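Local coordinates for protein argonaute 5 (Arabidopsis thaliana, PDB 4G0O) that probably recognises the 5' nucleotide of small RNAs through its MID domain, and so sorts guide strands for gene regulation, at residues A[2-11]-A[129-139]; A[17-25]-A[56-66]. All coordinates share one frame; numbering follows the deposited sequence.

Interaction 1 of 2, residues A[2-11]-A[129-139]; sequences DKKMVNGAKV and NVKTGGRNTVL. With SO4 (sulfate ion), chain C.
The side-chain amide of N129, near the end of helix 118-131, bridges the backbone of N7 and A9. Its OD1 accepts the A9 backbone N at 2.7 Å, nearly straight at 172°, while its ND2 gives one hydrogen to N7 O, arriving from above that carbonyl's plane, and the other at 2.8 Å to OD1 of N136, whose own ND2 binds L126 O in helix 118-131. Both acceptors of ND2 lie in the amide plane, which fixes the rotation of the group. N7 O is gripped twice, since R135 N also binds it, on a lone pair. Here a classic beta bulge interrupts the antiparallel pairing of strands 3-5 and 135-138: V6 N (weakly) and N7 N both turn to R135 O. Beyond it K4 and T137 exchange two backbone bonds, and L139 N reaches D2 O. The helix closes in a Schellman motif at G133. M5, extended beyond CG, lays SD 3.6 Å from N129 CG, whereas V6 CG1 sits over one face of the R135 guanidinium. Packing tightens where V11 CG2 meets T132 CG2 at 3.3 Å. K131, on the helix's last turn, holds a sulfate, probably from the crystallisation liquor, with NZ 2.8 Å from its O3, and also bonds S105 O.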
# COMPACT_ATOMS: atom_id res chain seq x y z
N ASP A 2 5.42 -12.68 17.79
CA ASP A 2 6.07 -13.90 17.33
C ASP A 2 6.03 -14.09 15.81
O ASP A 2 6.66 -15.00 15.27
CB ASP A 2 5.44 -15.10 18.02
CG ASP A 2 5.42 -14.95 19.53
OD1 ASP A 2 6.27 -14.20 20.07
OD2 ASP A 2 4.55 -15.58 20.18
N LYS A 3 5.29 -13.23 15.13
CA LYS A 3 5.24 -13.28 13.68
C LYS A 3 6.42 -12.51 13.10
O LYS A 3 6.60 -11.32 13.38
CB LYS A 3 3.93 -12.70 13.18
CG LYS A 3 2.71 -13.50 13.57
CD LYS A 3 1.47 -12.87 12.95
CE LYS A 3 0.24 -13.09 13.80
NZ LYS A 3 -0.89 -12.25 13.31
N LYS A 4 7.24 -13.18 12.29
CA LYS A 4 8.46 -12.57 11.78
C LYS A 4 8.59 -12.75 10.26
O LYS A 4 7.91 -13.60 9.67
CB LYS A 4 9.69 -13.18 12.48
CG LYS A 4 9.69 -13.04 14.00
CD LYS A 4 10.01 -11.62 14.44
CE LYS A 4 10.37 -11.56 15.92
NZ LYS A 4 9.25 -12.07 16.75
N MET A 5 9.45 -11.96 9.64
CA MET A 5 9.81 -12.18 8.25
C MET A 5 11.06 -13.07 8.23
O MET A 5 12.10 -12.70 8.75
CB MET A 5 10.10 -10.84 7.56
CG MET A 5 8.88 -9.92 7.49
SD MET A 5 9.21 -8.34 6.72
CE MET A 5 7.66 -7.46 6.91
N VAL A 6 10.95 -14.26 7.66
CA VAL A 6 12.12 -15.12 7.48
C VAL A 6 13.02 -14.41 6.50
O VAL A 6 14.23 -14.29 6.71
CB VAL A 6 11.74 -16.47 6.86
CG1 VAL A 6 12.98 -17.34 6.72
CG2 VAL A 6 10.69 -17.16 7.70
N ASN A 7 12.41 -13.91 5.44
CA ASN A 7 13.12 -13.25 4.37
C ASN A 7 12.36 -12.00 3.91
O ASN A 7 11.23 -12.09 3.43
CB ASN A 7 13.33 -14.26 3.24
CG ASN A 7 13.59 -13.61 1.91
OD1 ASN A 7 12.81 -13.78 0.96
ND2 ASN A 7 14.69 -12.86 1.83
N GLY A 8 12.96 -10.83 4.09
CA GLY A 8 12.28 -9.57 3.81
C GLY A 8 12.45 -9.19 2.36
O GLY A 8 13.57 -9.04 1.89
N ALA A 9 11.34 -9.06 1.63
CA ALA A 9 11.44 -8.72 0.20
C ALA A 9 12.11 -7.36 0.01
O ALA A 9 12.22 -6.58 0.95
CB ALA A 9 10.06 -8.73 -0.46
N LYS A 10 12.58 -7.08 -1.20
CA LYS A 10 13.13 -5.76 -1.48
C LYS A 10 12.27 -5.01 -2.49
O LYS A 10 12.07 -5.46 -3.61
CB LYS A 10 14.59 -5.84 -1.95
CG LYS A 10 15.19 -4.48 -2.33
CD LYS A 10 16.55 -4.67 -2.99
CE LYS A 10 17.19 -3.34 -3.40
NZ LYS A 10 18.44 -3.58 -4.19
N VAL A 11 11.77 -3.84 -2.08
CA VAL A 11 10.89 -3.03 -2.92
C VAL A 11 11.61 -1.78 -3.41
O VAL A 11 12.03 -0.95 -2.60
CB VAL A 11 9.61 -2.61 -2.16
CG1 VAL A 11 8.68 -1.84 -3.06
CG2 VAL A 11 8.90 -3.81 -1.63
N ASN A 129 5.03 -7.98 2.89
CA ASN A 129 6.21 -8.82 2.63
C ASN A 129 5.91 -10.05 1.78
O ASN A 129 6.63 -10.34 0.84
CB ASN A 129 6.89 -9.27 3.93
CG ASN A 129 8.20 -10.01 3.69
OD1 ASN A 129 9.03 -9.57 2.90
ND2 ASN A 129 8.39 -11.14 4.36
N VAL A 130 4.83 -10.76 2.09
CA VAL A 130 4.44 -11.90 1.27
C VAL A 130 3.98 -11.51 -0.15
O VAL A 130 4.35 -12.16 -1.12
CB VAL A 130 3.41 -12.76 1.96
CG1 VAL A 130 2.59 -11.91 2.86
CG2 VAL A 130 2.52 -13.47 0.93
N LYS A 131 3.19 -10.43 -0.27
CA LYS A 131 2.71 -9.95 -1.56
C LYS A 131 3.85 -9.57 -2.50
O LYS A 131 3.69 -9.59 -3.72
CB LYS A 131 1.78 -8.74 -1.39
CG LYS A 131 0.40 -9.11 -0.94
CD LYS A 131 -0.46 -7.89 -0.71
CE LYS A 131 -1.76 -8.30 -0.06
NZ LYS A 131 -2.88 -7.51 -0.59
N THR A 132 4.98 -9.19 -1.91
CA THR A 132 6.14 -8.67 -2.63
C THR A 132 7.19 -9.75 -2.84
O THR A 132 8.27 -9.51 -3.40
CB THR A 132 6.77 -7.50 -1.82
OG1 THR A 132 5.76 -6.53 -1.53
CG2 THR A 132 7.84 -6.81 -2.62
N GLY A 133 6.90 -10.96 -2.39
CA GLY A 133 7.82 -12.06 -2.62
C GLY A 133 8.64 -12.50 -1.43
O GLY A 133 9.48 -13.38 -1.56
N GLY A 134 8.41 -11.89 -0.26
CA GLY A 134 9.10 -12.29 0.95
C GLY A 134 8.50 -13.54 1.56
O GLY A 134 7.53 -14.10 1.03
N ARG A 135 9.08 -13.98 2.69
CA ARG A 135 8.60 -15.13 3.45
C ARG A 135 8.36 -14.73 4.90
O ARG A 135 9.22 -14.06 5.52
CB ARG A 135 9.65 -16.23 3.47
CG ARG A 135 9.48 -17.36 2.46
CD ARG A 135 10.67 -18.32 2.60
NE ARG A 135 11.93 -17.63 2.33
CZ ARG A 135 13.14 -18.06 2.72
NH1 ARG A 135 13.27 -19.18 3.41
NH2 ARG A 135 14.21 -17.34 2.40
N ASN A 136 7.24 -15.17 5.45
CA ASN A 136 6.93 -14.94 6.86
C ASN A 136 6.85 -16.26 7.64
O ASN A 136 6.67 -17.32 7.05
CB ASN A 136 5.60 -14.18 7.00
CG ASN A 136 5.65 -12.78 6.40
OD1 ASN A 136 6.72 -12.18 6.29
ND2 ASN A 136 4.49 -12.25 6.03
N THR A 137 6.98 -16.19 8.96
CA THR A 137 6.75 -17.36 9.81
C THR A 137 6.20 -16.94 11.17
O THR A 137 6.03 -15.74 11.43
CB THR A 137 8.05 -18.19 10.01
OG1 THR A 137 7.73 -19.49 10.53
CG2 THR A 137 8.99 -17.49 10.97
N VAL A 138 5.92 -17.93 12.02
CA VAL A 138 5.54 -17.70 13.41
C VAL A 138 6.52 -18.47 14.29
O VAL A 138 6.70 -19.68 14.12
CB VAL A 138 4.11 -18.18 13.73
CG1 VAL A 138 3.82 -18.00 15.22
CG2 VAL A 138 3.10 -17.40 12.94
N LEU A 139 7.16 -17.76 15.22
CA LEU A 139 8.16 -18.40 16.07
C LEU A 139 7.51 -19.10 17.27
O LEU A 139 7.87 -20.24 17.60
CB LEU A 139 9.23 -17.40 16.52
CG LEU A 139 10.12 -16.76 15.46
CD1 LEU A 139 11.17 -15.88 16.12
CD2 LEU A 139 10.80 -17.82 14.62
OXT LEU A 139 6.62 -18.57 17.93
S SO4 C . -5.44 -7.12 1.69
O1 SO4 C . -6.12 -6.46 2.81
O2 SO4 C . -5.68 -6.32 0.46
O3 SO4 C . -4.00 -7.26 1.99
O4 SO4 C . -5.96 -8.48 1.53

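Interaction 2 of 2, residues A[17-25]-A[56-66]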
# COMPACT_ATOMS: atom_id res chain seq x y z
N VAL A 17 -1.80 5.66 -3.51
CA VAL A 17 -2.99 6.34 -4.02
C VAL A 17 -4.02 6.43 -2.93
O VAL A 17 -4.23 5.47 -2.18
CB VAL A 17 -3.64 5.57 -5.17
CG1 VAL A 17 -4.63 6.45 -5.93
CG2 VAL A 17 -2.60 5.10 -6.10
N SER A 18 -4.68 7.58 -2.87
CA SER A 18 -5.74 7.77 -1.90
C SER A 18 -7.06 8.12 -2.57
O SER A 18 -7.15 9.09 -3.33
CB SER A 18 -5.36 8.86 -0.91
OG SER A 18 -6.49 9.21 -0.13
N PHE A 19 -8.09 7.33 -2.28
CA PHE A 19 -9.44 7.65 -2.71
C PHE A 19 -10.26 8.19 -1.54
O PHE A 19 -11.49 8.26 -1.60
CB PHE A 19 -10.11 6.42 -3.31
CG PHE A 19 -9.33 5.81 -4.45
CD1 PHE A 19 -8.67 4.59 -4.30
CD2 PHE A 19 -9.24 6.46 -5.67
CE1 PHE A 19 -7.96 4.04 -5.35
CE2 PHE A 19 -8.52 5.91 -6.72
CZ PHE A 19 -7.88 4.70 -6.56
N SER A 20 -9.59 8.56 -0.46
CA SER A 20 -10.30 9.09 0.70
C SER A 20 -10.37 10.60 0.63
O SER A 20 -9.39 11.27 0.30
CB SER A 20 -9.62 8.70 2.00
OG SER A 20 -10.20 9.42 3.08
N THR A 21 -11.53 11.14 0.97
CA THR A 21 -11.75 12.57 0.96
C THR A 21 -11.57 13.15 2.37
O THR A 21 -11.22 14.33 2.56
CB THR A 21 -13.16 12.87 0.46
OG1 THR A 21 -13.28 12.43 -0.90
CG2 THR A 21 -13.45 14.34 0.55
N ARG A 22 -11.80 12.30 3.35
CA ARG A 22 -11.94 12.75 4.72
C ARG A 22 -10.62 13.12 5.37
O ARG A 22 -10.55 14.05 6.16
CB ARG A 22 -12.62 11.66 5.53
CG ARG A 22 -13.74 12.17 6.38
CD ARG A 22 -15.02 12.29 5.58
NE ARG A 22 -15.84 11.09 5.74
CZ ARG A 22 -16.54 10.81 6.85
NH1 ARG A 22 -16.51 11.64 7.89
NH2 ARG A 22 -17.25 9.69 6.91
N ILE A 23 -9.56 12.40 5.02
CA ILE A 23 -8.32 12.48 5.78
C ILE A 23 -7.50 13.72 5.51
O ILE A 23 -7.60 14.33 4.45
CB ILE A 23 -7.43 11.24 5.58
CG1 ILE A 23 -7.08 11.07 4.10
CG2 ILE A 23 -8.15 10.02 6.09
CD1 ILE A 23 -6.37 9.75 3.79
N ASP A 24 -6.70 14.10 6.50
CA ASP A 24 -5.79 15.21 6.33
C ASP A 24 -4.89 14.90 5.14
O ASP A 24 -4.51 13.75 4.92
CB ASP A 24 -4.95 15.43 7.57
CG ASP A 24 -3.99 16.59 7.41
OD1 ASP A 24 -2.85 16.36 6.93
OD2 ASP A 24 -4.38 17.74 7.72
N ARG A 25 -4.55 15.94 4.38
CA ARG A 25 -3.73 15.76 3.18
C ARG A 25 -2.31 15.29 3.48
O ARG A 25 -1.58 14.93 2.55
CB ARG A 25 -3.70 17.05 2.36
CG ARG A 25 -4.86 17.22 1.36
CD ARG A 25 -4.75 16.26 0.15
NE ARG A 25 -6.05 15.69 -0.22
CZ ARG A 25 -6.86 16.18 -1.17
NH1 ARG A 25 -6.51 17.27 -1.85
NH2 ARG A 25 -8.02 15.58 -1.42
N SER A 56 -3.81 11.75 -5.06
CA SER A 56 -5.05 11.80 -4.31
C SER A 56 -6.15 12.23 -5.27
O SER A 56 -6.01 13.23 -5.97
CB SER A 56 -4.95 12.80 -3.16
OG SER A 56 -6.16 12.83 -2.42
N CYS A 57 -7.23 11.46 -5.33
CA CYS A 57 -8.28 11.77 -6.29
C CYS A 57 -9.63 11.26 -5.78
O CYS A 57 -9.66 10.46 -4.83
CB CYS A 57 -7.92 11.19 -7.65
SG CYS A 57 -7.88 9.40 -7.67
N PRO A 58 -10.75 11.72 -6.38
CA PRO A 58 -12.04 11.29 -5.86
C PRO A 58 -12.29 9.83 -6.18
O PRO A 58 -11.77 9.33 -7.18
CB PRO A 58 -13.04 12.16 -6.64
CG PRO A 58 -12.25 13.29 -7.18
CD PRO A 58 -10.90 12.71 -7.46
N PRO A 59 -13.09 9.15 -5.35
CA PRO A 59 -13.48 7.75 -5.55
C PRO A 59 -14.12 7.46 -6.92
O PRO A 59 -14.12 6.29 -7.34
CB PRO A 59 -14.51 7.52 -4.44
CG PRO A 59 -14.98 8.89 -4.07
CD PRO A 59 -13.76 9.74 -4.19
N GLU A 60 -14.66 8.46 -7.61
CA GLU A 60 -15.23 8.20 -8.93
C GLU A 60 -14.15 8.11 -10.01
O GLU A 60 -14.43 7.75 -11.15
CB GLU A 60 -16.32 9.23 -9.32
CG GLU A 60 -16.22 10.61 -8.66
CD GLU A 60 -16.68 10.62 -7.20
OE1 GLU A 60 -15.82 10.81 -6.32
OE2 GLU A 60 -17.89 10.45 -6.93
N HIS A 61 -12.92 8.43 -9.64
CA HIS A 61 -11.79 8.34 -10.55
C HIS A 61 -10.96 7.06 -10.38
O HIS A 61 -9.77 7.05 -10.71
CB HIS A 61 -10.86 9.55 -10.36
CG HIS A 61 -11.37 10.82 -10.96
ND1 HIS A 61 -10.72 11.46 -11.99
CD2 HIS A 61 -12.45 11.58 -10.66
CE1 HIS A 61 -11.40 12.56 -12.32
NE2 HIS A 61 -12.45 12.65 -11.52
N ILE A 62 -11.57 6.00 -9.85
CA ILE A 62 -10.82 4.76 -9.54
C ILE A 62 -10.24 4.11 -10.81
O ILE A 62 -9.04 3.86 -10.90
CB ILE A 62 -11.69 3.73 -8.76
CG1 ILE A 62 -11.81 4.15 -7.29
CG2 ILE A 62 -11.11 2.32 -8.84
CD1 ILE A 62 -12.96 3.49 -6.56
N GLU A 63 -11.09 3.85 -11.79
CA GLU A 63 -10.65 3.23 -13.03
C GLU A 63 -9.54 4.07 -13.68
O GLU A 63 -8.49 3.53 -14.02
CB GLU A 63 -11.84 3.02 -13.99
CG GLU A 63 -12.95 2.09 -13.46
CD GLU A 63 -13.99 2.79 -12.58
OE1 GLU A 63 -15.12 2.27 -12.47
OE2 GLU A 63 -13.69 3.85 -11.98
N GLU A 64 -9.78 5.38 -13.81
CA GLU A 64 -8.82 6.33 -14.38
C GLU A 64 -7.46 6.38 -13.67
O GLU A 64 -6.42 6.32 -14.32
CB GLU A 64 -9.42 7.76 -14.40
CG GLU A 64 -8.53 8.83 -15.05
CD GLU A 64 -8.14 10.00 -14.12
OE1 GLU A 64 -7.65 9.74 -12.99
OE2 GLU A 64 -8.32 11.18 -14.53
N ALA A 65 -7.49 6.54 -12.34
CA ALA A 65 -6.27 6.68 -11.54
C ALA A 65 -5.41 5.42 -11.60
O ALA A 65 -4.21 5.49 -11.82
CB ALA A 65 -6.62 6.98 -10.09
N LEU A 66 -6.04 4.28 -11.43
CA LEU A 66 -5.31 3.02 -11.41
C LEU A 66 -4.62 2.80 -12.75
O LEU A 66 -3.44 2.47 -12.81
CB LEU A 66 -6.28 1.87 -11.10
CG LEU A 66 -6.35 1.27 -9.69
CD1 LEU A 66 -5.52 2.03 -8.61
CD2 LEU A 66 -7.80 1.10 -9.25
O HOH W 1 -6.39 11.97 0.94
O HOH W 2 -9.37 12.05 -2.86
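S18 and S56 pair as neighbours in a parallel sheet, and the C57 backbone N donates to S18 O at 3.1 Å, the bond running nearly along the C=O axis. One step on, F19 CA-H points at C57 O, 3.5 Å from CA, and the F19 side chain swings across to the other segment. Its CG lies beside the backbone N, opposite the carbonyl carbon (chi1 -56°), which carries the ring to the start of helix 62-72. I62 CG1 stands over one face, 3.8 Å from the ring centroid and only 14° off its normal, a CH-pi contact. A65 CB and L66 CD1 meet the ring edge, the latter 4.1 Å from CZ, while C57 SG approaches obliquely, 3.7 Å from CE2, as a sulfur-aromatic contact. In this alpha/beta fold the ring thus joins the end of strand 7-18 to a helix flanking the parallel sheet, with V81 and P84 also touching it. With an alanine at F19, I62 and L66 would probably lose their aromatic partner and a gap would open between sheet and helix. On the polar side S18 OG accepts S20 N in an ST turn. A water lies 3.0 Å from S18 OG and donates to S20 O, with a weak link to S56 OG; the R25 guanidinium lies with one face toward that serine.

In the fold
Strand 7-18 runs through both contacts: interaction 1 uses its beginning and interaction 2 its far end, on opposite sides of the chain's centre. Their centres lie 29 Å apart, and about 13 Å separates their nearest atoms, so neither touches the other. Along the chain, interaction 2 is nested within the loop that interaction 1 closes. The outer contact brings the two chain ends together in a small antiparallel sheet next to helix 118-131; the inner one belongs to the central parallel sheet and its helix 62-72. One long strand can thus connect the joined termini of a MID domain to its central alpha/beta core.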